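Local atomic coordinates of erythrocyte membrane protein 1 (Plasmodium falciparum, PDB entry 6S8T), a protein that probably mediates adhesion of malaria-infected erythrocytes to host cell-surface receptors, this chain being its ICAM-1-binding DBLbeta domain. Residues Glu124-Ser129 against Gln212-Lys217; Gly190-Gly195 against Gly202-Leu207. All coordinates share one frame; numbering follows the deposited sequence.

Interaction 1. Residues Glu124-Ser129 against Gln212-Lys217; sequences ENLNVS and QIIFGK
Leu126, Val128, Ile213 and Ile214 meet through methyl and methylene groups alone, and neither a face nor an edge of any ring, amide or carboxylate takes part. The nearest approach is between CD1 of Leu126 and CD1 of Ile214, 3.8 Å apart, with the two side chains crossing at about a right angle. Ile214 reaches this methyl by an extended branch: CG1 lies anti to the carbonyl carbon (chi1 -65°) and CD1 continues outward from it, although the CB itself does not aim at Glu124-Ser129. Lower on the same branch, CG1 of Ile214 stands 4.5 Å from CG1 of Val128. The valine also faces Ile213, whose CG2 methyl comes to 4.3 Å from Val128 CB. Within the Duffy-binding-like fold, this packs the first turn of the short helix 128-132, and the loop residue Leu126 ahead of it, on the long helix 202-221, the CA atoms being nearest at Val128 and Ile214, 6.5 Å apart. Asn127 occupies the N-cap of the short helix, and its OD1 accepts from Trp130 N. Leu126 and Ile214 are buried, whereas Ile213 is exposed. His210, one turn before Ile214 on the long helix, also touches both Leu126 and Val128.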
loop_
_atom_site.group_PDB
_atom_site.type_symbol
_atom_site.label_atom_id
_atom_site.label_comp_id
_atom_site.label_asym_id
_atom_site.label_seq_id
_atom_site.Cartn_x
_atom_site.Cartn_y
_atom_site.Cartn_z
ATOM N N GLU A 124 -7.748 -9.720 -14.021
ATOM C CA GLU A 124 -8.351 -8.746 -14.922
ATOM C C GLU A 124 -8.999 -9.399 -16.136
ATOM O O GLU A 124 -9.909 -8.808 -16.727
ATOM C CB GLU A 124 -7.297 -7.734 -15.377
ATOM C CG GLU A 124 -6.747 -6.849 -14.264
ATOM C CD GLU A 124 -5.437 -6.169 -14.644
ATOM O OE1 GLU A 124 -4.458 -6.282 -13.874
ATOM O OE2 GLU A 124 -5.382 -5.532 -15.718
ATOM N N ASN A 125 -8.560 -10.597 -16.518
ATOM C CA ASN A 125 -9.041 -11.281 -17.713
ATOM C C ASN A 125 -9.692 -12.615 -17.363
ATOM O O ASN A 125 -9.462 -13.633 -18.020
ATOM C CB ASN A 125 -7.907 -11.483 -18.717
ATOM C CG ASN A 125 -7.290 -10.174 -19.168
ATOM O OD1 ASN A 125 -7.823 -9.493 -20.044
ATOM N ND2 ASN A 125 -6.157 -9.818 -18.575
ATOM N N LEU A 126 -10.520 -12.624 -16.322
ATOM C CA LEU A 126 -11.214 -13.842 -15.934
ATOM C C LEU A 126 -12.339 -14.164 -16.912
ATOM O O LEU A 126 -12.950 -13.276 -17.512
ATOM C CB LEU A 126 -11.784 -13.712 -14.520
ATOM C CG LEU A 126 -10.831 -13.838 -13.328
ATOM C CD1 LEU A 126 -11.592 -13.665 -12.024
ATOM C CD2 LEU A 126 -10.108 -15.178 -13.352
ATOM N N ASN A 127 -12.601 -15.457 -17.072
ATOM C CA ASN A 127 -13.791 -15.944 -17.765
ATOM C C ASN A 127 -14.790 -16.337 -16.684
ATOM O O ASN A 127 -14.654 -17.390 -16.054
ATOM C CB ASN A 127 -13.455 -17.116 -18.682
ATOM C CG ASN A 127 -14.666 -17.630 -19.438
ATOM O OD1 ASN A 127 -15.407 -18.482 -18.943
ATOM N ND2 ASN A 127 -14.873 -17.116 -20.645
ATOM N N VAL A 128 -15.790 -15.480 -16.462
ATOM C CA VAL A 128 -16.718 -15.671 -15.352
ATOM C C VAL A 128 -17.525 -16.954 -15.492
ATOM O O VAL A 128 -18.054 -17.460 -14.497
ATOM C CB VAL A 128 -17.655 -14.453 -15.219
ATOM C CG1 VAL A 128 -16.853 -13.198 -14.916
ATOM C CG2 VAL A 128 -18.482 -14.276 -16.486
ATOM N N SER A 129 -17.639 -17.496 -16.705
ATOM C CA SER A 129 -18.325 -18.773 -16.874
ATOM C C SER A 129 -17.504 -19.913 -16.286
ATOM O O SER A 129 -18.035 -20.768 -15.568
ATOM C CB SER A 129 -18.619 -19.026 -18.353
ATOM O OG SER A 129 -19.541 -18.076 -18.858
ATOM N N GLN A 212 -18.033 -8.689 -9.238
ATOM C CA GLN A 212 -19.447 -8.482 -8.950
ATOM C C GLN A 212 -20.309 -9.603 -9.515
ATOM O O GLN A 212 -21.333 -9.955 -8.918
ATOM C CB GLN A 212 -19.900 -7.130 -9.495
ATOM C CG GLN A 212 -19.216 -5.958 -8.821
ATOM C CD GLN A 212 -19.488 -4.643 -9.519
ATOM O OE1 GLN A 212 -18.951 -3.601 -9.135
ATOM N NE2 GLN A 212 -20.323 -4.682 -10.554
ATOM N N ILE A 213 -19.914 -10.179 -10.650
ATOM C CA ILE A 213 -20.664 -11.304 -11.197
ATOM C C ILE A 213 -20.358 -12.581 -10.423
ATOM O O ILE A 213 -21.260 -13.377 -10.139
ATOM C CB ILE A 213 -20.369 -11.464 -12.698
ATOM C CG1 ILE A 213 -20.866 -10.241 -13.471
ATOM C CG2 ILE A 213 -21.011 -12.730 -13.241
ATOM C CD1 ILE A 213 -20.589 -10.307 -14.952
ATOM N N ILE A 214 -19.090 -12.791 -10.063
ATOM C CA ILE A 214 -18.711 -14.005 -9.345
ATOM C C ILE A 214 -19.412 -14.066 -7.991
ATOM O O ILE A 214 -20.032 -15.077 -7.638
ATOM C CB ILE A 214 -17.181 -14.086 -9.194
ATOM C CG1 ILE A 214 -16.517 -14.238 -10.565
ATOM C CG2 ILE A 214 -16.794 -15.244 -8.291
ATOM C CD1 ILE A 214 -15.010 -14.127 -10.526
ATOM N N PHE A 215 -19.335 -12.980 -7.216
ATOM C CA PHE A 215 -19.953 -12.975 -5.894
ATOM C C PHE A 215 -21.475 -12.972 -5.956
ATOM O O PHE A 215 -22.123 -13.360 -4.978
ATOM C CB PHE A 215 -19.452 -11.782 -5.079
ATOM C CG PHE A 215 -18.094 -11.996 -4.474
ATOM C CD1 PHE A 215 -17.950 -12.723 -3.304
ATOM C CD2 PHE A 215 -16.959 -11.480 -5.080
ATOM C CE1 PHE A 215 -16.700 -12.928 -2.744
ATOM C CE2 PHE A 215 -15.708 -11.679 -4.525
ATOM C CZ PHE A 215 -15.577 -12.404 -3.357
ATOM N N GLY A 216 -22.062 -12.544 -7.074
ATOM C CA GLY A 216 -23.493 -12.730 -7.252
ATOM C C GLY A 216 -23.871 -14.198 -7.307
ATOM O O GLY A 216 -24.846 -14.624 -6.681
ATOM N N LYS A 217 -23.098 -14.993 -8.049
ATOM C CA LYS A 217 -23.302 -16.437 -8.054
ATOM C C LYS A 217 -22.958 -17.054 -6.707
ATOM O O LYS A 217 -23.566 -18.056 -6.312
ATOM C CB LYS A 217 -22.463 -17.087 -9.156
ATOM C CG LYS A 217 -23.115 -17.091 -10.527
ATOM C CD LYS A 217 -24.357 -17.968 -10.540
ATOM C CE LYS A 217 -24.849 -18.199 -11.959
ATOM N NZ LYS A 217 -25.032 -16.917 -12.694
#

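Interaction 2. Residues Gly190-Gly195 against Gly202-Leu207; sequences GDIIRG and GDQTKL
Ile192 and Leu207 point their CB atoms at each other's segment, and their side chains cross at about a right angle. Contact is made by one methyl from each, Ile192 CG2 and Leu207 CD2, 3.9 Å apart. The touching branch runs the same way in both: Ile192 CG2 and Leu207 CG each stand anti to the backbone nitrogen (chi1 171° in the leucine), while CG1 of Ile192 takes the other branch and extends to CD1. This second branch of Ile192 approaches Gln204, with 4.4 Å between Ile192 CD1 and Gln204 OE1. That is a looser contact, and the amide oxygen has its polar partner elsewhere, in Arg115 NH2.

The segments are the facing ends of a helix-loop-helix unit of the Duffy-binding-like domain: helix 172-194 closes, residues 195-201 turn, and helix 202-221 starts. The closing is a Schellman motif, with Gly195 as the C-prime residue at positive phi (89°); Arg196 N pairs with Asp191 O and Gly195 N, weakly, with Ile192 O, an oxygen that also accepts from Gln208 NE2 across the contact.

On another side of the first helix, Arg194 folds back along its own last turn. Its NE donates to Gly190 O at 3.0 Å, from above the carbonyl plane, and Arg194 N reaches the same oxygen from the opposite face. Arg194 NH2 forms a salt bridge with Asp191 OD1 at 2.8 Å, although the N-H...O angle of 118° makes its hydrogen bond weak. Asp191 OD2 pairs with Arg296, and Trp253 adds a cation-pi contact to Arg194.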
loop_
_atom_site.group_PDB
_atom_site.type_symbol
_atom_site.label_atom_id
_atom_site.label_comp_id
_atom_site.label_asym_id
_atom_site.label_seq_id
_atom_site.Cartn_x
_atom_site.Cartn_y
_atom_site.Cartn_z
ATOM N N GLY A 190 -6.338 -7.703 -0.677
ATOM C CA GLY A 190 -7.560 -7.798 0.107
ATOM C C GLY A 190 -8.525 -6.662 -0.176
ATOM O O GLY A 190 -9.740 -6.865 -0.228
ATOM N N ASP A 191 -7.998 -5.449 -0.376
ATOM C CA ASP A 191 -8.870 -4.324 -0.693
ATOM C C ASP A 191 -9.428 -4.418 -2.109
ATOM O O ASP A 191 -10.527 -3.912 -2.369
ATOM C CB ASP A 191 -8.125 -3.007 -0.477
ATOM C CG ASP A 191 -8.051 -2.620 0.998
ATOM O OD1 ASP A 191 -8.667 -3.332 1.824
ATOM O OD2 ASP A 191 -7.377 -1.621 1.332
ATOM N N ILE A 192 -8.705 -5.062 -3.030
ATOM C CA ILE A 192 -9.245 -5.275 -4.371
ATOM C C ILE A 192 -10.410 -6.252 -4.325
ATOM O O ILE A 192 -11.456 -6.025 -4.948
ATOM C CB ILE A 192 -8.141 -5.763 -5.329
ATOM C CG1 ILE A 192 -7.080 -4.681 -5.534
ATOM C CG2 ILE A 192 -8.736 -6.172 -6.669
ATOM C CD1 ILE A 192 -5.973 -5.089 -6.484
ATOM N N ILE A 193 -10.253 -7.353 -3.588
ATOM C CA ILE A 193 -11.310 -8.355 -3.497
ATOM C C ILE A 193 -12.542 -7.785 -2.798
ATOM O O ILE A 193 -13.679 -8.036 -3.216
ATOM C CB ILE A 193 -10.781 -9.614 -2.782
ATOM C CG1 ILE A 193 -9.591 -10.201 -3.544
ATOM C CG2 ILE A 193 -11.880 -10.654 -2.638
ATOM C CD1 ILE A 193 -9.918 -10.589 -4.969
ATOM N N ARG A 194 -12.346 -7.014 -1.731
ATOM C CA ARG A 194 -13.477 -6.473 -0.982
ATOM C C ARG A 194 -14.077 -5.226 -1.620
ATOM O O ARG A 194 -15.181 -4.829 -1.233
ATOM C CB ARG A 194 -13.062 -6.159 0.461
ATOM C CG ARG A 194 -12.821 -7.386 1.338
ATOM C CD ARG A 194 -12.215 -7.006 2.697
ATOM N NE ARG A 194 -10.889 -6.410 2.553
ATOM C CZ ARG A 194 -10.039 -6.197 3.555
ATOM N NH1 ARG A 194 -10.366 -6.534 4.797
ATOM N NH2 ARG A 194 -8.853 -5.646 3.310
ATOM N N GLY A 195 -13.398 -4.606 -2.584
ATOM C CA GLY A 195 -13.914 -3.408 -3.219
ATOM C C GLY A 195 -13.542 -2.101 -2.552
ATOM O O GLY A 195 -14.178 -1.080 -2.835
ATOM N N GLY A 202 -9.045 1.858 -16.180
ATOM C CA GLY A 202 -9.752 0.990 -17.107
ATOM C C GLY A 202 -9.624 -0.477 -16.747
ATOM O O GLY A 202 -10.613 -1.214 -16.722
ATOM N N ASP A 203 -8.400 -0.918 -16.448
ATOM C CA ASP A 203 -8.192 -2.318 -16.095
ATOM C C ASP A 203 -8.862 -2.672 -14.773
ATOM O O ASP A 203 -9.358 -3.794 -14.615
ATOM C CB ASP A 203 -6.696 -2.629 -16.036
ATOM C CG ASP A 203 -6.018 -2.507 -17.394
ATOM O OD1 ASP A 203 -6.678 -2.770 -18.423
ATOM O OD2 ASP A 203 -4.820 -2.149 -17.430
ATOM N N GLN A 204 -8.894 -1.736 -13.820
ATOM C CA GLN A 204 -9.504 -2.026 -12.527
ATOM C C GLN A 204 -11.025 -2.078 -12.622
ATOM O O GLN A 204 -11.658 -2.882 -11.930
ATOM C CB GLN A 204 -9.062 -0.988 -11.494
ATOM C CG GLN A 204 -7.548 -0.849 -11.358
ATOM C CD GLN A 204 -6.864 -2.165 -11.024
ATOM O OE1 GLN A 204 -7.225 -2.843 -10.060
ATOM N NE2 GLN A 204 -5.875 -2.536 -11.829
ATOM N N THR A 205 -11.625 -1.236 -13.469
ATOM C CA THR A 205 -13.066 -1.298 -13.694
ATOM C C THR A 205 -13.478 -2.652 -14.259
ATOM O O THR A 205 -14.488 -3.229 -13.839
ATOM C CB THR A 205 -13.497 -0.172 -14.637
ATOM O OG1 THR A 205 -13.189 1.096 -14.043
ATOM C CG2 THR A 205 -14.992 -0.245 -14.921
ATOM N N LYS A 206 -12.705 -3.175 -15.215
ATOM C CA LYS A 206 -12.978 -4.507 -15.744
ATOM C C LYS A 206 -12.778 -5.576 -14.677
ATOM O O LYS A 206 -13.533 -6.554 -14.619
ATOM C CB LYS A 206 -12.082 -4.779 -16.953
ATOM C CG LYS A 206 -12.243 -6.164 -17.555
ATOM C CD LYS A 206 -11.418 -6.308 -18.824
ATOM C CE LYS A 206 -9.948 -6.034 -18.560
ATOM N NZ LYS A 206 -9.123 -6.187 -19.789
ATOM N N LEU A 207 -11.770 -5.403 -13.819
ATOM C CA LEU A 207 -11.525 -6.373 -12.758
ATOM C C LEU A 207 -12.664 -6.383 -11.745
ATOM O O LEU A 207 -13.131 -7.455 -11.338
ATOM C CB LEU A 207 -10.186 -6.069 -12.084
ATOM C CG LEU A 207 -9.793 -6.815 -10.808
ATOM C CD1 LEU A 207 -10.021 -8.305 -10.944
ATOM C CD2 LEU A 207 -8.332 -6.533 -10.483
#

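Both contacts use helix 202-221, interaction 2 at its beginning and interaction 1 further along, with centres about 12 Å apart. Both segments of interaction 2 fall between Glu124-Ser129 and Gln212-Lys217 in sequence. The two also touch directly: Glu124 N lies 4.1 Å from Leu207 CD1, so the leucine that meets Ile192 also packs on the end of helix 121-124, and Asn125 OD1 is 3.6 Å from Lys206 NZ, a packing distance. The three touching residues of interaction 2 are buried and its centre lies about 14 Å from the centre of the chain; the centre of interaction 1, partly buried, lies about 25 Å out. All four segments belong to the Duffy-binding family region.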